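Local coordinates for protein yncA (Salmonella typhimurium, PDB 3DR6) that probably transfers an acetyl group from acetyl-coenzyme A to an amine acceptor, as a putative acetyltransferase of the GNAT family, at residues I17-N22 with Y89-H94; L52-L57 with F71-S76; K116-A121 with F160-L165. All coordinates share one frame; numbering follows the deposited sequence.

In the fold
All three contacts reach the mixed sheet of the GNAT fold. Contact 1 is partly buried: helix 14-27 packs on the end of strand 83-90 through one isoleucine, with a water bridge at its outer side. Contacts 2 and 3 are buried and lie close together. Contact 2 joins the start of strand 56-61 to the end of strand 64-73, at the open end of the hairpin, by aromatic packing and a tyrosine-aspartate bond; contact 3 is strand pairing, zipped by backbone bonds. Y54 of contact 2 bonds K116 of contact 3, and W74 packs on F160 and V120; I17 of contact 1 touches V56 of contact 2. Only contacts 2 and 3 reach the second subunit.

Contact 1 of 3, residues I17-N22 with Y89-H94; sequences ITEIYN and YVHPAH. With EDO (1,2-ethanediol), chain I.
I20 of helix 14-27 and H91, just past the end of strand 83-90, bring their CA atoms to 5.4 Å, the nearest backbone approach of this contact, which seats the first helix of the GNAT fold against the end of a central strand. The joint is made by side chains and one bridging water. I20 does most of the work with its two branches. CG2 rests on the root of Y89, 3.6 Å from Y89 CB, while CG1 lies 3.9 Å from H91 CD2 and about as near H91 CB; the isoleucine thus fills the step from strand to turn. The Y89 side chain also packs on A24 and I31, and I17, I20 and Y21 pack on Y68 of the adjacent strand 64-73.

The H91 imidazole is fixed from both nitrogens. With CG swung anti to the backbone N (chi1 -176°), the ring folds beside its own turn, and ND1 accepts the amide of A93. The bond from A93 N to H91 ND1 is 3.0 Å long, lies in the ring plane and is almost straight at 166°. It supplements the type I turn from H91 to H94, in which H94 N bonds H91 O. On the outer side E19 OE1 stands at the edge of the ring, but at 4.4 Å from H91 NE2 it does not bond directly. A water spans the interval, donating to E19 OE1 at 2.6 Å and lying 2.9 Å from H91 NE2. In GNAT enzymes the loop that follows this strand typically binds the pyrophosphate of the cofactor. At the turn itself a 1,2-ethanediol, probably from the crystallisation liquor, donates from O2 to P92 O at 2.8 Å.

Contact 2 of 3, residues L52-L57 with F71-S76; sequences LGYPVL and FGDWRS
Y54 and P55 close over F71 where the chain leaves helix 39-52 and enters the 56-61/64-73 beta hairpin of the GNAT fold. The approach begins at L52, whose CB lies 3.9 Å above the centre of the Y54 ring. G53 then ends the helix in a Schellman motif, its phi positive at 75°, and turns the chain toward the sheet.

Y54 follows, its ring held between L52 on one face and F71 on the other, where F71 CE1 stands 3.6 Å from Y54 CG, offset toward the rim. The two rings meet obliquely, with planes 51° apart. At the far end Y54 OH donates to D73 OD1 at 2.7 Å, entering on the syn side of a carboxylate turned nearly perpendicular to the ring. K116 NZ bonds the same hydroxyl, which would probably polarise it further.

P55 comes next and sets its CD and CG over one face of the F71 ring, crossing it at about a right angle; P55 CD stands 3.6 Å from the ring centroid in a CH-pi contact. F71 can reach both residues because its CG sits between the backbone N and the carbonyl carbon (chi1 63°). V56 turns away to Y46, R49 and Q50 of helix 39-52. Just beyond the end of strand 64-73, R75 NH2 forms a salt bridge with E85 of the second subunit. The closest carbon-carbon approach is at the proline, P55 CD to F71 CZ at 3.3 Å.

Contact 3 of 3, residues K116-A121 with F160-L165; sequences KHVMVA and FMQLQL
Just beyond the paired antiparallel strands 118-124 and 154-164 of the GNAT sheet, L165 N donates to H117 O at 2.8 Å from well above the carbonyl plane. M119 and L163 then exchange two bonds, M119 N to L163 O and the reverse, each 3.0 Å, and A121 and M161 form the next hydrogen-bonded pair.

The L165 side chain folds back over the start of the partner segment. CB lies 3.5 Å from K116 O; CG stays beside the carbonyl oxygens of K116 and H117; CD1 comes down to 3.3 Å from K116 O; and CD2 ends 4.2 Å from CE of selenomethionine M119, whose chain is bent at its last torsion. Both residues also pack on A111 of helix 99-113, while A121 and M161 meet helix 128-135.

V118, V120, Q162 and Q164 occupy the opposite face. V118 and Q164 pack on Q147 of the second subunit, and the Q162 amide is held at both ends, OE1 by T142 OG1 and NE2 by P146 O of the second subunit. H117 and Q164 run side by side, with Q164 CG over one face of the imidazole, 4.1 Å from the H117 ring centroid, in a CH-pi contact. D166 holds both, H117 by ND1 and Q164 by NE2, and H117 stacks on W155 of the second subunit while its NE2 bonds Q147 OE1 there. At the other end V120, which also packs on W74, presses CG1 to 3.4 Å from F160 CD2.

Contact 1 of 3, residues I17-N22 with Y89-H94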
# COMPACT_ATOMS: atom_id res chain seq x y z
N ILE C 17 0.72 21.84 12.08
CA ILE C 17 0.52 20.53 11.42
C ILE C 17 0.90 19.40 12.36
O ILE C 17 0.15 18.42 12.51
CB ILE C 17 1.32 20.46 10.05
CG1 ILE C 17 0.69 21.39 9.00
CG2 ILE C 17 1.39 19.02 9.52
CD1 ILE C 17 1.52 21.52 7.70
N THR C 18 2.06 19.56 13.02
CA THR C 18 2.56 18.59 14.00
C THR C 18 1.54 18.33 15.10
O THR C 18 1.29 17.17 15.45
CB THR C 18 3.91 19.04 14.62
OG1 THR C 18 4.87 19.27 13.58
CG2 THR C 18 4.47 17.98 15.59
N GLU C 19 0.95 19.39 15.65
CA GLU C 19 -0.09 19.22 16.67
C GLU C 19 -1.26 18.39 16.16
O GLU C 19 -1.71 17.49 16.84
CB GLU C 19 -0.63 20.57 17.14
CG GLU C 19 0.29 21.34 18.01
CD GLU C 19 -0.41 22.54 18.62
OE1 GLU C 19 -1.57 22.83 18.21
OE2 GLU C 19 0.19 23.19 19.50
N ILE C 20 -1.74 18.73 14.96
CA ILE C 20 -2.88 18.04 14.38
C ILE C 20 -2.53 16.56 14.08
O ILE C 20 -3.34 15.67 14.35
CB ILE C 20 -3.42 18.75 13.12
CG1 ILE C 20 -3.96 20.14 13.50
CG2 ILE C 20 -4.50 17.91 12.46
CD1 ILE C 20 -4.05 21.14 12.33
N TYR C 21 -1.34 16.34 13.50
CA TYR C 21 -0.82 14.97 13.23
C TYR C 21 -0.77 14.12 14.50
O TYR C 21 -1.29 12.98 14.53
CB TYR C 21 0.58 15.04 12.59
CG TYR C 21 1.19 13.68 12.31
CD1 TYR C 21 0.95 13.04 11.10
CD2 TYR C 21 2.01 13.03 13.25
CE1 TYR C 21 1.50 11.80 10.83
CE2 TYR C 21 2.58 11.78 12.97
CZ TYR C 21 2.31 11.18 11.76
OH TYR C 21 2.83 9.93 11.44
N ASN C 22 -0.14 14.66 15.55
CA ASN C 22 -0.01 13.98 16.84
C ASN C 22 -1.34 13.70 17.51
O ASN C 22 -1.51 12.64 18.11
CB ASN C 22 0.91 14.77 17.79
CG ASN C 22 2.37 14.67 17.38
OD1 ASN C 22 2.75 13.77 16.63
ND2 ASN C 22 3.19 15.60 17.88
N TYR C 89 -6.59 15.90 7.80
CA TYR C 89 -6.79 15.88 9.24
C TYR C 89 -7.26 17.25 9.71
O TYR C 89 -6.65 18.27 9.41
CB TYR C 89 -5.50 15.47 9.98
CG TYR C 89 -4.96 14.11 9.54
CD1 TYR C 89 -5.72 12.95 9.70
CD2 TYR C 89 -3.69 14.00 8.96
CE1 TYR C 89 -5.24 11.69 9.28
CE2 TYR C 89 -3.20 12.75 8.56
CZ TYR C 89 -3.99 11.61 8.72
OH TYR C 89 -3.53 10.37 8.31
N VAL C 90 -8.38 17.25 10.43
CA VAL C 90 -8.93 18.47 10.99
C VAL C 90 -8.61 18.55 12.50
O VAL C 90 -8.64 17.54 13.21
CB VAL C 90 -10.45 18.55 10.68
CG1 VAL C 90 -11.11 19.75 11.36
CG2 VAL C 90 -10.67 18.60 9.14
N HIS C 91 -8.27 19.75 12.96
CA HIS C 91 -7.92 19.98 14.35
C HIS C 91 -9.17 19.67 15.19
O HIS C 91 -10.28 20.04 14.79
CB HIS C 91 -7.50 21.43 14.49
CG HIS C 91 -7.01 21.79 15.86
ND1 HIS C 91 -7.83 21.82 16.96
CD2 HIS C 91 -5.78 22.14 16.29
CE1 HIS C 91 -7.13 22.18 18.02
NE2 HIS C 91 -5.88 22.39 17.64
N PRO C 92 -9.01 19.01 16.37
CA PRO C 92 -10.23 18.62 17.08
C PRO C 92 -11.11 19.77 17.58
O PRO C 92 -12.27 19.53 17.94
CB PRO C 92 -9.70 17.77 18.26
CG PRO C 92 -8.34 18.31 18.49
CD PRO C 92 -7.80 18.61 17.11
N ALA C 93 -10.59 20.99 17.61
CA ALA C 93 -11.38 22.16 18.01
C ALA C 93 -12.21 22.71 16.85
O ALA C 93 -12.95 23.70 17.03
CB ALA C 93 -10.46 23.26 18.55
N HIS C 94 -12.09 22.07 15.69
CA HIS C 94 -12.63 22.62 14.43
C HIS C 94 -13.41 21.67 13.55
O HIS C 94 -13.56 21.94 12.36
CB HIS C 94 -11.49 23.27 13.64
CG HIS C 94 -10.86 24.40 14.38
ND1 HIS C 94 -11.46 25.64 14.48
CD2 HIS C 94 -9.75 24.46 15.15
CE1 HIS C 94 -10.71 26.43 15.23
NE2 HIS C 94 -9.67 25.73 15.66
C1 EDO I . -14.90 16.41 16.47
O1 EDO I . -14.60 15.38 15.54
C2 EDO I . -13.56 17.03 16.81
O2 EDO I . -13.39 16.96 18.23
O HOH W 1 -3.79 23.95 18.95

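Contact 2 of 3, residues L52-L57 with F71-S76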
# COMPACT_ATOMS: atom_id res chain seq x y z
N LEU C 52 8.80 16.23 -4.17
CA LEU C 52 7.99 15.41 -5.09
C LEU C 52 7.03 16.25 -5.93
O LEU C 52 6.40 15.74 -6.86
CB LEU C 52 7.21 14.34 -4.32
CG LEU C 52 7.92 13.16 -3.66
CD1 LEU C 52 6.92 12.35 -2.88
CD2 LEU C 52 8.61 12.27 -4.68
N GLY C 53 6.90 17.54 -5.62
CA GLY C 53 5.89 18.39 -6.25
C GLY C 53 4.47 18.13 -5.73
O GLY C 53 3.49 18.50 -6.37
N TYR C 54 4.36 17.49 -4.57
CA TYR C 54 3.04 17.18 -4.00
C TYR C 54 2.55 18.27 -3.04
O TYR C 54 3.37 18.91 -2.36
CB TYR C 54 3.01 15.81 -3.34
CG TYR C 54 3.20 14.65 -4.29
CD1 TYR C 54 3.22 14.83 -5.68
CD2 TYR C 54 3.35 13.35 -3.80
CE1 TYR C 54 3.41 13.75 -6.56
CE2 TYR C 54 3.54 12.26 -4.67
CZ TYR C 54 3.56 12.47 -6.04
OH TYR C 54 3.74 11.40 -6.88
N PRO C 55 1.23 18.48 -2.98
CA PRO C 55 0.72 19.62 -2.22
C PRO C 55 0.61 19.34 -0.73
O PRO C 55 0.33 18.20 -0.31
CB PRO C 55 -0.66 19.86 -2.84
CG PRO C 55 -1.14 18.43 -3.20
CD PRO C 55 0.13 17.68 -3.58
N VAL C 56 0.88 20.37 0.07
CA VAL C 56 0.51 20.38 1.47
C VAL C 56 -0.38 21.62 1.62
O VAL C 56 0.07 22.74 1.37
CB VAL C 56 1.73 20.40 2.44
CG1 VAL C 56 1.26 20.36 3.90
CG2 VAL C 56 2.68 19.20 2.17
N LEU C 57 -1.65 21.40 1.96
CA LEU C 57 -2.63 22.49 2.12
C LEU C 57 -2.94 22.69 3.60
O LEU C 57 -2.90 21.74 4.38
CB LEU C 57 -3.94 22.15 1.41
CG LEU C 57 -3.85 21.82 -0.09
CD1 LEU C 57 -5.18 21.24 -0.57
CD2 LEU C 57 -3.43 23.03 -0.91
N PHE C 71 -1.27 14.64 -0.21
CA PHE C 71 -1.27 13.26 -0.71
C PHE C 71 0.15 12.81 -0.97
O PHE C 71 1.07 13.64 -1.17
CB PHE C 71 -2.20 13.07 -1.92
CG PHE C 71 -1.81 13.86 -3.15
CD1 PHE C 71 -0.67 13.53 -3.89
CD2 PHE C 71 -2.64 14.91 -3.60
CE1 PHE C 71 -0.32 14.24 -5.06
CE2 PHE C 71 -2.30 15.64 -4.78
CZ PHE C 71 -1.14 15.30 -5.50
N GLY C 72 0.30 11.49 -0.97
CA GLY C 72 1.54 10.85 -1.38
C GLY C 72 1.28 9.65 -2.26
O GLY C 72 0.12 9.30 -2.53
N ASP C 73 2.34 9.02 -2.71
CA ASP C 73 2.21 7.82 -3.52
C ASP C 73 1.51 6.75 -2.71
O ASP C 73 1.78 6.59 -1.51
CB ASP C 73 3.56 7.33 -4.00
CG ASP C 73 4.25 8.35 -4.89
OD1 ASP C 73 3.57 9.04 -5.67
OD2 ASP C 73 5.49 8.45 -4.80
N TRP C 74 0.56 6.07 -3.34
CA TRP C 74 -0.23 5.04 -2.66
C TRP C 74 0.61 3.80 -2.38
O TRP C 74 0.55 3.22 -1.28
CB TRP C 74 -1.44 4.67 -3.51
CG TRP C 74 -2.31 3.60 -2.91
CD1 TRP C 74 -2.79 3.54 -1.62
CD2 TRP C 74 -2.84 2.46 -3.58
NE1 TRP C 74 -3.57 2.42 -1.45
CE2 TRP C 74 -3.62 1.74 -2.64
CE3 TRP C 74 -2.73 1.97 -4.89
CZ2 TRP C 74 -4.28 0.55 -2.97
CZ3 TRP C 74 -3.40 0.77 -5.22
CH2 TRP C 74 -4.17 0.09 -4.26
N ARG C 75 1.40 3.41 -3.37
CA ARG C 75 2.28 2.23 -3.30
C ARG C 75 3.65 2.57 -3.92
O ARG C 75 3.77 3.57 -4.65
CB ARG C 75 1.59 1.04 -3.97
CG ARG C 75 0.45 0.46 -3.13
CD ARG C 75 -0.44 -0.60 -3.83
NE ARG C 75 0.26 -1.80 -4.31
CZ ARG C 75 0.55 -2.87 -3.58
NH1 ARG C 75 0.26 -2.94 -2.28
NH2 ARG C 75 1.17 -3.90 -4.16
N SER C 76 4.68 1.76 -3.65
CA SER C 76 6.05 2.08 -4.06
C SER C 76 6.37 1.81 -5.54
O SER C 76 7.22 2.52 -6.15
CB SER C 76 7.07 1.31 -3.22
OG SER C 76 6.80 1.49 -1.86

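Contact 3 of 3, residues K116-A121 with F160-L165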
# COMPACT_ATOMS: atom_id res chain seq x y z
N LYS C 116 -2.40 13.10 -11.76
CA LYS C 116 -2.73 11.84 -11.09
C LYS C 116 -4.05 11.28 -11.63
O LYS C 116 -4.97 12.03 -11.93
CB LYS C 116 -2.78 11.98 -9.57
CG LYS C 116 -1.42 12.35 -8.89
CD LYS C 116 -0.27 11.52 -9.44
CE LYS C 116 1.06 11.89 -8.75
NZ LYS C 116 2.15 11.05 -9.36
N HIS C 117 -4.13 9.96 -11.76
CA HIS C 117 -5.28 9.30 -12.41
C HIS C 117 -6.34 8.78 -11.44
O HIS C 117 -7.54 8.74 -11.78
CB HIS C 117 -4.78 8.17 -13.34
CG HIS C 117 -5.86 7.52 -14.16
ND1 HIS C 117 -6.62 8.20 -15.09
CD2 HIS C 117 -6.29 6.23 -14.21
CE1 HIS C 117 -7.46 7.38 -15.66
NE2 HIS C 117 -7.28 6.17 -15.16
N VAL C 118 -5.91 8.39 -10.23
CA VAL C 118 -6.86 7.90 -9.21
C VAL C 118 -6.41 8.46 -7.85
O VAL C 118 -5.21 8.45 -7.59
CB VAL C 118 -6.86 6.32 -9.11
CG1 VAL C 118 -7.79 5.85 -7.98
CG2 VAL C 118 -7.27 5.69 -10.46
N MSE C 119 -7.35 8.94 -7.01
CA MSE C 119 -7.03 9.23 -5.57
C MSE C 119 -7.72 8.17 -4.74
O MSE C 119 -8.90 7.85 -4.94
CB MSE C 119 -7.39 10.65 -5.02
CG MSE C 119 -6.64 11.18 -3.54
SE MSE C 119 -7.66 12.76 -3.30
CE MSE C 119 -7.82 13.30 -5.28
N VAL C 120 -6.96 7.61 -3.82
CA VAL C 120 -7.45 6.59 -2.92
C VAL C 120 -7.58 7.18 -1.52
O VAL C 120 -6.70 7.93 -1.07
CB VAL C 120 -6.44 5.43 -2.88
CG1 VAL C 120 -6.86 4.37 -1.82
CG2 VAL C 120 -6.33 4.78 -4.24
N ALA C 121 -8.66 6.81 -0.82
CA ALA C 121 -8.81 7.10 0.58
C ALA C 121 -8.77 5.79 1.36
O ALA C 121 -9.42 4.82 0.96
CB ALA C 121 -10.15 7.83 0.82
N PHE C 160 -11.06 0.87 1.42
CA PHE C 160 -10.53 1.81 0.43
C PHE C 160 -11.68 2.37 -0.37
O PHE C 160 -12.59 1.63 -0.78
CB PHE C 160 -9.54 1.20 -0.55
CG PHE C 160 -8.16 0.98 0.01
CD1 PHE C 160 -7.58 -0.27 -0.12
CD2 PHE C 160 -7.42 2.03 0.62
CE1 PHE C 160 -6.25 -0.52 0.36
CE2 PHE C 160 -6.11 1.80 1.08
CZ PHE C 160 -5.53 0.51 0.96
N MSE C 161 -11.64 3.67 -0.56
CA MSE C 161 -12.49 4.30 -1.58
C MSE C 161 -11.63 5.00 -2.62
O MSE C 161 -10.47 5.36 -2.36
CB MSE C 161 -13.47 5.27 -0.95
CG MSE C 161 -14.32 4.62 0.13
SE MSE C 161 -15.62 5.88 0.92
CE MSE C 161 -16.83 6.03 -0.58
N GLN C 162 -12.15 5.13 -3.82
CA GLN C 162 -11.35 5.76 -4.86
C GLN C 162 -12.16 6.66 -5.79
O GLN C 162 -13.36 6.50 -5.92
CB GLN C 162 -10.58 4.74 -5.67
CG GLN C 162 -11.44 3.82 -6.56
CD GLN C 162 -10.59 2.76 -7.25
OE1 GLN C 162 -10.22 1.74 -6.62
NE2 GLN C 162 -10.28 2.99 -8.52
N LEU C 163 -11.46 7.58 -6.42
CA LEU C 163 -12.04 8.51 -7.38
C LEU C 163 -11.12 8.58 -8.58
O LEU C 163 -9.94 8.93 -8.45
CB LEU C 163 -12.19 9.92 -6.78
CG LEU C 163 -12.61 11.05 -7.75
CD1 LEU C 163 -14.05 10.81 -8.26
CD2 LEU C 163 -12.51 12.40 -7.04
N GLN C 164 -11.65 8.21 -9.74
CA GLN C 164 -10.88 8.35 -11.00
C GLN C 164 -10.97 9.81 -11.44
O GLN C 164 -12.05 10.41 -11.47
CB GLN C 164 -11.42 7.39 -12.07
CG GLN C 164 -10.48 7.29 -13.26
CD GLN C 164 -10.87 6.21 -14.24
OE1 GLN C 164 -11.02 5.04 -13.87
NE2 GLN C 164 -10.99 6.58 -15.51
N LEU C 165 -9.82 10.39 -11.76
CA LEU C 165 -9.69 11.83 -11.98
C LEU C 165 -9.80 12.30 -13.45
O LEU C 165 -9.98 13.49 -13.71
CB LEU C 165 -8.37 12.32 -11.35
CG LEU C 165 -8.27 12.06 -9.83
CD1 LEU C 165 -6.92 12.54 -9.26
CD2 LEU C 165 -9.43 12.76 -9.11